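Local coordinates for glycosylation Associate Protein 3 (Streptococcus agalactiae serotype V, PDB 6OYC), which probably acts in the accessory Sec system, as part of the Gap123 complex linked to glycosylation and secretion of bacterial surface proteins, at residues Y117-S122 against L136-V141. Residues are numbered along the deposited sequence; the frame is centred on the assembly and turned at random.
Sequences YTYTIS and LKLEEV
Strands 118-125 and 130-140 bring Tyr119 and Ile121 against Leu138 and Leu136, across the core of a beta sandwich. The two strands belong to different antiparallel sheets that pack face to face. Their backbones stay well apart: the closest CA pair, Ile121 and Leu136, is separated by 9.5 Å. Side chains bridge this space. At the start of the first strand, a classic beta bulge sets Tyr117 and Thr118 opposite the single residue Tyr91 of strand 84-91.

Tyr119 and Ile121 of one strand and Leu136 and Leu138 of the other point inward and carry the contact. Ile121 and Leu136 pass alongside each other in opposite directions. The CG2 methyl of Ile121 lies 3.6 Å from CD1 of Leu136. Trp46 of strand 41-47 touches both side chains. Leu74 of strand 69-78 packs on Leu136 from within its own sheet.

Tyr119 and Leu138 approach from opposite directions. CG of Tyr119 sits between the backbone N and the carbonyl carbon (chi1 69°), and the ring reaches across to the other sheet. CD2 of Leu138 meets the ring at its edge, near the ring plane. With CG anti to the backbone N, chi1 175°, Leu138 carries this methyl to the tyrosine's hydroxyl end. Tyr70 and Leu72 touch Leu138 within its sheet. The hydroxyl of the buried Tyr119 is satisfied by a hydrogen bond to the backbone O of Pro62, which ties the ring's polar end to a loop. CD2 of Leu138 lies 4.2 Å from Tyr119 CZ and 3.3 Å from Tyr119 OH.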
loop_
_atom_site.group_PDB
_atom_site.type_symbol
_atom_site.label_atom_id
_atom_site.label_comp_id
_atom_site.label_asym_id
_atom_site.label_seq_id
_atom_site.Cartn_x
_atom_site.Cartn_y
_atom_site.Cartn_z
ATOM N N TYR C 117 -28.112 -3.752 -3.082
ATOM C CA TYR C 117 -27.713 -3.452 -4.448
ATOM C C TYR C 117 -26.372 -2.724 -4.491
ATOM O O TYR C 117 -25.465 -3.130 -5.222
ATOM C CB TYR C 117 -28.782 -2.604 -5.157
ATOM C CG TYR C 117 -28.531 -2.510 -6.642
ATOM C CD1 TYR C 117 -28.581 -3.657 -7.445
ATOM C CD2 TYR C 117 -28.197 -1.293 -7.242
ATOM C CE1 TYR C 117 -28.316 -3.599 -8.807
ATOM C CE2 TYR C 117 -27.951 -1.216 -8.629
ATOM C CZ TYR C 117 -28.019 -2.377 -9.402
ATOM O OH TYR C 117 -27.770 -2.348 -10.759
ATOM N N THR C 118 -26.228 -1.651 -3.717
ATOM C CA THR C 118 -24.957 -0.960 -3.541
ATOM C C THR C 118 -24.656 -0.812 -2.053
ATOM O O THR C 118 -25.473 -1.158 -1.192
ATOM C CB THR C 118 -24.963 0.429 -4.203
ATOM O OG1 THR C 118 -25.880 1.279 -3.508
ATOM C CG2 THR C 118 -25.364 0.326 -5.663
ATOM N N TYR C 119 -23.480 -0.271 -1.741
ATOM C CA TYR C 119 -23.170 0.015 -0.346
ATOM C C TYR C 119 -22.194 1.183 -0.265
ATOM O O TYR C 119 -21.523 1.535 -1.234
ATOM C CB TYR C 119 -22.625 -1.234 0.388
ATOM C CG TYR C 119 -21.243 -1.711 -0.041
ATOM C CD1 TYR C 119 -21.047 -2.374 -1.256
ATOM C CD2 TYR C 119 -20.126 -1.490 0.769
ATOM C CE1 TYR C 119 -19.784 -2.801 -1.647
ATOM C CE2 TYR C 119 -18.848 -1.921 0.385
ATOM C CZ TYR C 119 -18.686 -2.575 -0.820
ATOM O OH TYR C 119 -17.435 -3.000 -1.198
ATOM N N THR C 120 -22.152 1.805 0.899
ATOM C CA THR C 120 -21.216 2.879 1.178
ATOM C C THR C 120 -20.506 2.568 2.481
ATOM O O THR C 120 -21.009 1.822 3.317
ATOM C CB THR C 120 -21.909 4.241 1.320
ATOM O OG1 THR C 120 -22.760 4.195 2.467
ATOM C CG2 THR C 120 -22.732 4.604 0.065
ATOM N N ILE C 121 -19.342 3.175 2.674
ATOM C CA ILE C 121 -18.644 3.104 3.952
ATOM C C ILE C 121 -18.296 4.524 4.355
ATOM O O ILE C 121 -17.766 5.282 3.541
ATOM C CB ILE C 121 -17.383 2.223 3.878
ATOM C CG1 ILE C 121 -17.757 0.797 3.456
ATOM C CG2 ILE C 121 -16.699 2.214 5.205
ATOM C CD1 ILE C 121 -16.559 -0.113 3.149
ATOM N N SER C 122 -18.610 4.887 5.599
ATOM C CA SER C 122 -18.431 6.245 6.090
ATOM C C SER C 122 -17.567 6.254 7.338
ATOM O O SER C 122 -17.797 5.475 8.270
ATOM C CB SER C 122 -19.775 6.904 6.398
ATOM O OG SER C 122 -20.475 7.178 5.211
ATOM N N LEU C 136 -8.749 1.870 5.312
ATOM C CA LEU C 136 -9.570 0.731 5.660
ATOM C C LEU C 136 -9.147 -0.432 4.778
ATOM O O LEU C 136 -8.668 -0.229 3.654
ATOM C CB LEU C 136 -11.055 1.023 5.471
ATOM C CG LEU C 136 -11.681 2.224 6.192
ATOM C CD1 LEU C 136 -13.137 2.303 5.821
ATOM C CD2 LEU C 136 -11.567 2.118 7.696
ATOM N N LYS C 137 -9.314 -1.651 5.297
ATOM C CA LYS C 137 -9.053 -2.870 4.540
ATOM C C LYS C 137 -10.311 -3.726 4.513
ATOM O O LYS C 137 -10.850 -4.094 5.566
ATOM C CB LYS C 137 -7.878 -3.655 5.129
ATOM C CG LYS C 137 -7.433 -4.856 4.301
ATOM C CD LYS C 137 -6.162 -5.457 4.892
ATOM C CE LYS C 137 -5.822 -6.784 4.266
ATOM N NZ LYS C 137 -4.758 -7.493 5.036
ATOM N N LEU C 138 -10.764 -4.047 3.307
ATOM C CA LEU C 138 -11.947 -4.858 3.079
ATOM C C LEU C 138 -11.537 -6.109 2.305
ATOM O O LEU C 138 -10.989 -6.005 1.199
ATOM C CB LEU C 138 -12.992 -4.050 2.302
ATOM C CG LEU C 138 -14.270 -4.749 1.862
ATOM C CD1 LEU C 138 -15.086 -5.131 3.098
ATOM C CD2 LEU C 138 -15.061 -3.820 0.950
ATOM N N GLU C 139 -11.802 -7.284 2.877
ATOM C CA GLU C 139 -11.405 -8.537 2.252
ATOM C C GLU C 139 -12.428 -9.619 2.566
ATOM O O GLU C 139 -13.074 -9.605 3.619
ATOM C CB GLU C 139 -10.026 -8.986 2.739
ATOM C CG GLU C 139 -9.913 -8.904 4.247
ATOM C CD GLU C 139 -8.541 -9.299 4.762
ATOM O OE1 GLU C 139 -7.938 -10.228 4.174
ATOM O OE2 GLU C 139 -8.077 -8.677 5.750
ATOM N N GLU C 140 -12.548 -10.579 1.660
ATOM C CA GLU C 140 -13.400 -11.716 1.959
ATOM C C GLU C 140 -12.689 -12.653 2.921
ATOM O O GLU C 140 -11.460 -12.689 2.999
ATOM C CB GLU C 140 -13.831 -12.456 0.691
ATOM C CG GLU C 140 -12.725 -12.974 -0.166
ATOM C CD GLU C 140 -13.253 -13.602 -1.447
ATOM O OE1 GLU C 140 -12.816 -13.169 -2.535
ATOM O OE2 GLU C 140 -14.119 -14.509 -1.362
ATOM N N VAL C 141 -13.488 -13.374 3.687
ATOM C CA VAL C 141 -12.993 -14.242 4.741
ATOM C C VAL C 141 -12.852 -15.645 4.167
ATOM O O VAL C 141 -13.832 -16.232 3.689
ATOM C CB VAL C 141 -13.940 -14.227 5.946
ATOM C CG1 VAL C 141 -13.448 -15.181 7.000
ATOM C CG2 VAL C 141 -14.043 -12.820 6.496
#